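Local coordinates for protein 2'-5' RNA Ligase (Thermus thermophilus, PDB 1IUH) that belongs to the LigT-like phosphoesterase family of the 2H clan, a group built round antiparallel beta sheet with helices packed against it, at residues L57-G60 with H61-R65; A91-A95 with E96-R100; E111-G114 with E115-R119. One frame throughout, in Å; residues are numbered along the deposited sequence.

Contact 1: L57-G60 with H61-R65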
# COMPACT_ATOMS: atom_id res chain seq x y z
N LEU A 57 8.27 -12.03 9.06
CA LEU A 57 9.35 -12.30 8.10
C LEU A 57 9.14 -13.64 7.45
O LEU A 57 9.22 -13.77 6.21
CB LEU A 57 10.74 -12.26 8.79
CG LEU A 57 11.18 -10.82 9.18
CD1 LEU A 57 12.46 -10.82 10.04
CD2 LEU A 57 11.41 -9.96 7.90
N ALA A 58 8.83 -14.65 8.26
CA ALA A 58 8.65 -15.98 7.72
C ALA A 58 7.41 -16.04 6.79
O ALA A 58 7.39 -16.67 5.69
CB ALA A 58 8.56 -16.97 8.87
N LEU A 59 6.37 -15.35 7.23
CA LEU A 59 5.18 -15.27 6.46
C LEU A 59 5.52 -14.67 5.10
O LEU A 59 5.05 -15.16 4.06
CB LEU A 59 4.17 -14.43 7.18
CG LEU A 59 2.83 -14.30 6.45
CD1 LEU A 59 2.38 -15.66 5.90
CD2 LEU A 59 1.81 -13.77 7.42
N GLY A 60 6.37 -13.66 5.08
CA GLY A 60 6.72 -13.04 3.80
C GLY A 60 7.46 -14.03 2.90
O GLY A 60 7.13 -14.20 1.70
N HIS A 61 8.47 -14.72 3.47
CA HIS A 61 9.22 -15.67 2.66
C HIS A 61 8.29 -16.76 2.16
O HIS A 61 8.38 -17.17 1.01
CB HIS A 61 10.41 -16.28 3.45
CG HIS A 61 11.39 -15.29 3.97
ND1 HIS A 61 12.23 -14.55 3.15
CD2 HIS A 61 11.70 -14.92 5.24
CE1 HIS A 61 13.01 -13.78 3.89
NE2 HIS A 61 12.71 -13.99 5.16
N ARG A 62 7.40 -17.24 3.01
CA ARG A 62 6.47 -18.30 2.56
C ARG A 62 5.60 -17.86 1.36
O ARG A 62 5.56 -18.52 0.32
CB ARG A 62 5.54 -18.72 3.70
CG ARG A 62 5.91 -20.01 4.27
CD ARG A 62 5.14 -20.25 5.56
NE ARG A 62 3.83 -20.82 5.29
CZ ARG A 62 2.74 -20.57 6.01
NH1 ARG A 62 2.80 -19.74 7.06
NH2 ARG A 62 1.59 -21.18 5.68
N LEU A 63 4.91 -16.75 1.53
CA LEU A 63 4.08 -16.28 0.46
C LEU A 63 4.90 -16.03 -0.77
O LEU A 63 4.46 -16.42 -1.86
CB LEU A 63 3.36 -15.01 0.87
CG LEU A 63 2.20 -15.36 1.74
CD1 LEU A 63 1.30 -14.17 1.71
CD2 LEU A 63 1.48 -16.55 1.21
N ALA A 64 6.07 -15.39 -0.61
CA ALA A 64 6.95 -15.10 -1.78
C ALA A 64 7.28 -16.31 -2.62
O ALA A 64 7.31 -16.20 -3.82
CB ALA A 64 8.29 -14.40 -1.36
N ARG A 65 7.56 -17.45 -1.99
CA ARG A 65 7.91 -18.65 -2.76
C ARG A 65 6.71 -19.37 -3.40
O ARG A 65 6.89 -20.17 -4.31
CB ARG A 65 8.77 -19.65 -1.94
CG ARG A 65 8.15 -20.15 -0.67
CD ARG A 65 9.14 -21.03 0.12
NE ARG A 65 8.77 -22.46 0.09
CZ ARG A 65 7.64 -22.97 0.61
NH1 ARG A 65 6.72 -22.18 1.21
NH2 ARG A 65 7.42 -24.29 0.54
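Arg-62 N donates to Ala-58 O over 2.7 Å, the shortest of the backbone bonds joining residues 57-60 to the turn that follows. It is close to straight, with an N-H...O angle of 166°, and the donor sits almost on the extension of the carbonyl bond. Ala-64 N approaches Gly-60 O in much the same manner at 2.8 Å, whereas the bond from Leu-63 N to Leu-59 O, at 3.0 Å, leaves the carbonyl plane by 20°. A fourth rung runs from His-61 N to Leu-57 O, although that oxygen is less surely placed. Such a ladder from each carbonyl to the amide four residues on defines the alpha helix, here helix 53-66, which packs between strand 169-178 and helix 96-113 of this LigT-like fold. Different faces of the helix meet these two neighbours. On the face turned to helix 96-113, Leu-59 and Leu-63 run parallel, side chain against side chain, CD1 of Leu-59 coming 4.2 Å from CG of Leu-63; both also touch Leu-105. Leu-59 has its CG anti to the backbone N (chi1 -179°), which carries it outward from the helix, and the CD1 branch turns to Leu-63. Arg-62 brings NH1 obliquely to 4.3 Å from Leu-59 CD1, while its CB rests 3.4 Å from Ala-58 O. Toward the strand, the methyl of Ala-64 lies against Gly-60 O and reaches Phe-177, and the His-61 ring, with Ala-58 CA at its edge, forms an edge-to-face pair with Phe-177.

Contact 2: A91-A95 with E96-R100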
# COMPACT_ATOMS: atom_id res chain seq x y z
N ALA A 91 -4.62 6.46 -6.35
CA ALA A 91 -4.76 5.89 -7.66
C ALA A 91 -5.28 4.44 -7.47
O ALA A 91 -4.89 3.77 -6.52
CB ALA A 91 -3.40 5.89 -8.35
N LYS A 92 -6.16 3.97 -8.37
CA LYS A 92 -6.64 2.59 -8.33
C LYS A 92 -5.68 1.75 -9.20
O LYS A 92 -5.30 2.14 -10.31
CB LYS A 92 -8.11 2.43 -8.81
CG LYS A 92 -9.23 3.24 -8.03
CD LYS A 92 -10.68 2.65 -8.20
CE LYS A 92 -11.81 3.69 -8.65
NZ LYS A 92 -12.65 4.44 -7.61
N ALA A 93 -5.26 0.60 -8.68
CA ALA A 93 -4.40 -0.31 -9.44
C ALA A 93 -5.20 -1.59 -9.40
O ALA A 93 -6.07 -1.73 -8.56
CB ALA A 93 -3.07 -0.51 -8.75
N GLU A 94 -4.92 -2.53 -10.30
CA GLU A 94 -5.68 -3.78 -10.29
C GLU A 94 -4.87 -4.97 -10.75
O GLU A 94 -3.96 -4.84 -11.58
CB GLU A 94 -6.93 -3.65 -11.15
CG GLU A 94 -6.71 -3.90 -12.62
CD GLU A 94 -7.96 -3.61 -13.45
OE1 GLU A 94 -9.04 -4.12 -13.05
OE2 GLU A 94 -7.85 -2.88 -14.48
N ALA A 95 -5.21 -6.14 -10.21
CA ALA A 95 -4.57 -7.41 -10.55
C ALA A 95 -4.92 -8.43 -9.49
O ALA A 95 -4.90 -8.15 -8.29
CB ALA A 95 -3.06 -7.28 -10.61
N GLU A 96 -5.28 -9.62 -9.95
CA GLU A 96 -5.59 -10.75 -9.09
C GLU A 96 -4.49 -10.96 -8.02
O GLU A 96 -4.77 -11.27 -6.83
CB GLU A 96 -5.62 -12.00 -9.94
CG GLU A 96 -6.99 -12.58 -10.07
CD GLU A 96 -7.56 -12.97 -8.73
OE1 GLU A 96 -8.50 -12.27 -8.25
OE2 GLU A 96 -7.05 -13.99 -8.17
N GLY A 97 -3.25 -10.81 -8.49
CA GLY A 97 -2.07 -10.98 -7.66
C GLY A 97 -2.09 -10.17 -6.38
O GLY A 97 -1.64 -10.72 -5.36
N PHE A 98 -2.58 -8.92 -6.41
CA PHE A 98 -2.65 -8.13 -5.19
C PHE A 98 -3.60 -8.80 -4.25
O PHE A 98 -3.33 -8.88 -3.05
CB PHE A 98 -3.15 -6.69 -5.40
CG PHE A 98 -2.25 -5.85 -6.23
CD1 PHE A 98 -2.78 -5.13 -7.31
CD2 PHE A 98 -0.85 -5.80 -5.98
CE1 PHE A 98 -1.93 -4.35 -8.13
CE2 PHE A 98 0.01 -5.03 -6.80
CZ PHE A 98 -0.53 -4.29 -7.89
N LEU A 99 -4.73 -9.26 -4.77
CA LEU A 99 -5.72 -9.86 -3.90
C LEU A 99 -5.17 -11.15 -3.35
O LEU A 99 -5.33 -11.41 -2.18
CB LEU A 99 -7.06 -10.11 -4.63
CG LEU A 99 -7.94 -9.05 -5.36
CD1 LEU A 99 -7.60 -7.59 -5.03
CD2 LEU A 99 -7.81 -9.25 -6.87
N ARG A 100 -4.51 -11.96 -4.19
CA ARG A 100 -3.93 -13.23 -3.70
C ARG A 100 -2.87 -12.98 -2.58
O ARG A 100 -2.90 -13.62 -1.51
CB ARG A 100 -3.31 -14.06 -4.86
CG ARG A 100 -4.34 -14.63 -5.87
CD ARG A 100 -3.68 -15.29 -7.06
NE ARG A 100 -2.92 -16.50 -6.71
CZ ARG A 100 -3.45 -17.71 -6.43
NH1 ARG A 100 -4.76 -17.93 -6.47
NH2 ARG A 100 -2.67 -18.70 -6.03
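From Ala-93 to Ala-95 the backbone leaves strand 88-94 fully extended, and with Glu-96 it turns directly into helix 96-113, leaving Ala-95 at the N-cap position. The two conformations are joined by a bond from Phe-98 N to Ala-95 O, 3.1 Å long and bent at the hydrogen to 137°. It spans three residues, and its donor stands well above the carbonyl plane; from the next carbonyl, Glu-96 O, the bond goes to Arg-100 N at 2.7 Å, in the four-residue spacing of the helix proper. Phe-98 then folds back over the strand end. With CG anti to its own carbonyl carbon (chi1 -65°), the ring swings toward the chain that precedes the helix: CD1 lies 3.9 Å from Ala-95 CB, and CE1 lies 4.1 Å from Ala-93 CB. Leu-99 approaches the same carbonyl with its CD2, 3.4 Å from Ala-95 O. Beyond this turn Phe-98 is buried among Leu-40, Leu-42, Trp-152 and Val-154 and meets Phe-70 edge to face, while Arg-100 forms a salt bridge with Glu-67. This is a tight strand-to-helix junction, where Phe-98 packs the start of helix 96-113 against the antiparallel sheet.

Contact 3: E111-G114 with E115-R119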
# COMPACT_ATOMS: atom_id res chain seq x y z
N GLU A 111 -3.58 -17.32 11.52
CA GLU A 111 -2.99 -18.51 12.13
C GLU A 111 -2.18 -18.08 13.32
O GLU A 111 -2.24 -18.67 14.40
CB GLU A 111 -2.06 -19.22 11.15
CG GLU A 111 -1.16 -20.19 11.84
CD GLU A 111 -0.80 -21.43 10.99
OE1 GLU A 111 -1.75 -22.10 10.49
OE2 GLU A 111 0.41 -21.76 10.85
N LEU A 112 -1.43 -17.01 13.16
CA LEU A 112 -0.58 -16.60 14.24
C LEU A 112 -1.26 -15.85 15.35
O LEU A 112 -0.83 -15.89 16.48
CB LEU A 112 0.53 -15.73 13.70
CG LEU A 112 1.31 -15.06 14.83
CD1 LEU A 112 2.63 -15.81 15.05
CD2 LEU A 112 1.55 -13.62 14.49
N LEU A 113 -2.32 -15.13 15.05
CA LEU A 113 -2.91 -14.37 16.12
C LEU A 113 -4.25 -14.89 16.62
O LEU A 113 -4.63 -14.63 17.76
CB LEU A 113 -3.05 -12.95 15.66
CG LEU A 113 -2.01 -11.88 16.03
CD1 LEU A 113 -0.68 -12.44 16.11
CD2 LEU A 113 -2.11 -10.70 15.03
N GLY A 114 -4.94 -15.67 15.79
CA GLY A 114 -6.25 -16.13 16.14
C GLY A 114 -7.11 -14.87 16.32
O GLY A 114 -6.93 -13.83 15.69
N GLU A 115 -8.04 -14.98 17.22
CA GLU A 115 -8.94 -13.94 17.57
C GLU A 115 -8.30 -12.56 17.69
O GLU A 115 -8.90 -11.54 17.35
CB GLU A 115 -9.58 -14.45 18.86
CG GLU A 115 -10.20 -13.47 19.76
CD GLU A 115 -9.21 -12.75 20.62
OE1 GLU A 115 -9.31 -11.53 20.66
OE2 GLU A 115 -8.37 -13.37 21.29
N GLU A 116 -7.06 -12.48 18.16
CA GLU A 116 -6.39 -11.18 18.31
C GLU A 116 -6.24 -10.39 16.98
O GLU A 116 -6.10 -9.20 16.99
CB GLU A 116 -5.01 -11.37 18.88
CG GLU A 116 -4.92 -11.82 20.35
CD GLU A 116 -3.47 -12.27 20.70
OE1 GLU A 116 -2.63 -11.35 20.96
OE2 GLU A 116 -3.18 -13.52 20.66
N ALA A 117 -6.28 -11.05 15.84
CA ALA A 117 -6.10 -10.32 14.60
C ALA A 117 -7.21 -9.33 14.30
O ALA A 117 -7.05 -8.44 13.42
CB ALA A 117 -5.91 -11.30 13.41
N VAL A 118 -8.33 -9.46 15.02
CA VAL A 118 -9.47 -8.61 14.74
C VAL A 118 -9.29 -7.25 15.29
O VAL A 118 -9.88 -6.29 14.80
CB VAL A 118 -10.86 -9.25 15.23
CG1 VAL A 118 -10.94 -10.70 14.66
CG2 VAL A 118 -11.04 -9.16 16.79
N ARG A 119 -8.42 -7.17 16.28
CA ARG A 119 -8.16 -5.92 16.91
C ARG A 119 -7.18 -5.05 16.11
O ARG A 119 -7.01 -3.87 16.42
CB ARG A 119 -7.70 -6.18 18.35
CG ARG A 119 -8.78 -6.97 19.14
CD ARG A 119 -8.53 -7.04 20.65
NE ARG A 119 -8.60 -8.44 21.14
CZ ARG A 119 -8.03 -8.87 22.26
NH1 ARG A 119 -7.36 -8.02 23.03
NH2 ARG A 119 -8.09 -10.16 22.60
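Ala-117 N bonds to Gly-114 O at 2.9 Å and almost straight, with an N-H...O angle of 173°, where the chain turns back at the end of helix 96-113. Beside it an ion pair spans the following turn: Arg-119 NH2 reaches Glu-115 OE1 at 2.7 Å, in the plane of the guanidinium and on the syn lone pair of the oxygen. Arg-119 NE adds a weak bond to that same oxygen, so one carboxylate oxygen takes both donors. Glu-115 gets there by bending at chi2 (-80°), which turns its carboxylate along the chain toward the arginine. A longer bond, from Glu-116 N to Leu-113 O at 3.3 Å, comes from above the carbonyl plane. Further turns of the same three-residue spacing follow, Val-118 N to Glu-115 O and Arg-119 N to Glu-116 O, each 3.2 Å. The apolar layer rests on Leu-113, whose CB lies 4.0 Å from the Ala-117 methyl; its CD2 comes equally close to Ala-117 CA. The side chains of Leu-113 and Glu-116 run nearly perpendicular: CB of the glutamate meets the leucine side chain, while its extended chain runs past Leu-113 O. Farther out, Leu-113 touches Tyr-56, Glu-52 and Ile-120, and Ala-117 leans on Trp-123. Gly-114 breaks from the helix with phi 61°, a positive value that glycine adopts readily. The whole is a helix C-terminal end at a glycine, after which the chain keeps helical backbone angles with i to i+3 bonds, not the regular helix ones, on its way to strand 130-136.

Taken along the chain, the three contacts illustrate how a fold is assembled from local steps: each joins adjoining segments, so none closes a long loop, and they follow in series without nesting or crossing. Contact 1 lies within helix 53-66. The chain then passes through the antiparallel strands 70-80 and 88-94 to contact 2, which starts helix 96-113, and contact 3 finishes that helix, the centres of the last two lying about 24 Å apart. Between them Leu-105 packs on contact 1, and Tyr-56, just before contact 1 on helix 53-66, touches contact 3. The two helices are thereby tied together, with contact 2 leading the sheet directly into the second.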